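Side-chain contact in adenosine deaminase 1 (Arthrobacter aurescens, PDB 3RYS), which probably catalyses the zinc-dependent hydrolytic deamination of adenine to hypoxanthine, a step of purine salvage and nitrogen catabolism: residues S250-R253 against K259-D262. Residues are numbered along the deposited sequence; the frame is centred on the assembly and turned at random.
Sequences SNVR and KLAD
One methyl group of V252 does nearly all the touching here: CG2 reaches across to the backbone where K259 passes into L260, lying 3.5 Å from L260 N and 3.9 Å from K259 C. It therefore packs against the link between the two residues, and no hydrogen bond joins the segments. V252 CG2 also meets the L260 side chain, 4.0 Å from L260 CB and 4.2 Å from L260 CD1. With CG1 of V252 anti to the backbone N (chi1 168°), CG2 is placed anti to the carbonyl carbon and turned to the second segment. A beta-branched valine suits the position, since its methyl stands close to the helix and its chain has little freedom to swing.

L260 meets V252 chiefly through its backbone N and CA and through CB, with CD1 at the edge of contact; its apolar side chain also packs on Q295 and V299 of helix 289-300, so leucine suits a place between valine and that helix. K259 takes part through its main chain; its CB points away from the helix and its ammonium-bearing chain lies at the surface, where a lysine is well placed.

The enzyme has the TIM-barrel fold of the adenosine deaminase family, and helix 248-253 follows strand 244-246. The contact packs the end of that helix against the loop before helix 265-270. The side chain of V252 lies about 12 Å from the bound adenine.

Behind the touching atoms, 260-262 forms a short 3-10 turn, in which D262 N donates to K259 O at 2.8 Å. The D262 carboxylate suits this turn because OD2 can accept from K259 N at 3.2 Å, a bent bond (138°) arriving on its anti side. On the helix, the amide of N251 supplies a donor, ND2, for a hydrogen bond to H263 NE2, and the small hydroxyl of S250 lets OG hydrogen-bond to OD1 of D280, a zinc ligand, without bulk.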
loop_
_atom_site.group_PDB
_atom_site.type_symbol
_atom_site.label_atom_id
_atom_site.label_comp_id
_atom_site.label_asym_id
_atom_site.label_seq_id
_atom_site.Cartn_x
_atom_site.Cartn_y
_atom_site.Cartn_z
ATOM N N SER A 250 -9.941 1.852 3.013
ATOM C CA SER A 250 -9.129 1.699 4.212
ATOM C C SER A 250 -9.536 2.731 5.275
ATOM O O SER A 250 -9.809 2.379 6.430
ATOM C CB SER A 250 -7.643 1.819 3.867
ATOM O OG SER A 250 -6.847 1.735 5.031
ATOM N N ASN A 251 -9.593 3.998 4.868
ATOM C CA ASN A 251 -9.936 5.087 5.773
ATOM C C ASN A 251 -11.326 4.927 6.386
ATOM O O ASN A 251 -11.548 5.275 7.550
ATOM C CB ASN A 251 -9.826 6.434 5.056
ATOM C CG ASN A 251 -8.428 6.700 4.528
ATOM O OD1 ASN A 251 -7.451 6.138 5.021
ATOM N ND2 ASN A 251 -8.327 7.560 3.521
ATOM N N VAL A 252 -12.261 4.401 5.601
ATOM C CA VAL A 252 -13.610 4.181 6.093
ATOM C C VAL A 252 -13.636 3.048 7.118
ATOM O O VAL A 252 -14.162 3.208 8.220
ATOM C CB VAL A 252 -14.609 3.876 4.950
ATOM C CG1 VAL A 252 -15.919 3.361 5.518
ATOM C CG2 VAL A 252 -14.852 5.121 4.115
ATOM N N ARG A 253 -13.049 1.912 6.759
ATOM C CA ARG A 253 -13.103 0.735 7.612
ATOM C C ARG A 253 -12.275 0.883 8.892
ATOM O O ARG A 253 -12.473 0.141 9.847
ATOM C CB ARG A 253 -12.690 -0.512 6.828
ATOM C CG ARG A 253 -13.769 -1.030 5.890
ATOM C CD ARG A 253 -14.897 -1.718 6.655
ATOM N NE ARG A 253 -14.412 -2.875 7.403
ATOM C CZ ARG A 253 -14.262 -4.096 6.892
ATOM N NH1 ARG A 253 -13.805 -5.077 7.655
ATOM N NH2 ARG A 253 -14.567 -4.343 5.622
ATOM N N LYS A 259 -18.119 7.829 6.770
ATOM C CA LYS A 259 -18.670 7.112 5.628
ATOM C C LYS A 259 -17.897 7.482 4.371
ATOM O O LYS A 259 -17.285 8.548 4.296
ATOM C CB LYS A 259 -20.150 7.443 5.443
ATOM C CG LYS A 259 -21.047 6.910 6.550
ATOM C CD LYS A 259 -22.318 7.735 6.681
ATOM C CE LYS A 259 -23.168 7.669 5.422
ATOM N NZ LYS A 259 -24.270 8.675 5.457
ATOM N N LEU A 260 -17.920 6.600 3.381
ATOM C CA LEU A 260 -17.254 6.891 2.125
ATOM C C LEU A 260 -17.780 8.201 1.537
ATOM O O LEU A 260 -17.051 8.924 0.860
ATOM C CB LEU A 260 -17.440 5.744 1.133
ATOM C CG LEU A 260 -16.685 5.942 -0.180
ATOM C CD1 LEU A 260 -15.204 6.140 0.101
ATOM C CD2 LEU A 260 -16.908 4.774 -1.127
ATOM N N ALA A 261 -19.044 8.511 1.805
ATOM C CA ALA A 261 -19.651 9.726 1.275
ATOM C C ALA A 261 -18.987 10.967 1.860
ATOM O O ALA A 261 -19.140 12.076 1.343
ATOM C CB ALA A 261 -21.149 9.738 1.543
ATOM N N ASP A 262 -18.230 10.771 2.934
ATOM C CA ASP A 262 -17.581 11.875 3.626
ATOM C C ASP A 262 -16.101 12.001 3.273
ATOM O O ASP A 262 -15.395 12.819 3.858
ATOM C CB ASP A 262 -17.733 11.704 5.142
ATOM C CG ASP A 262 -19.185 11.615 5.575
ATOM O OD1 ASP A 262 -19.991 12.468 5.134
ATOM O OD2 ASP A 262 -19.520 10.695 6.354
#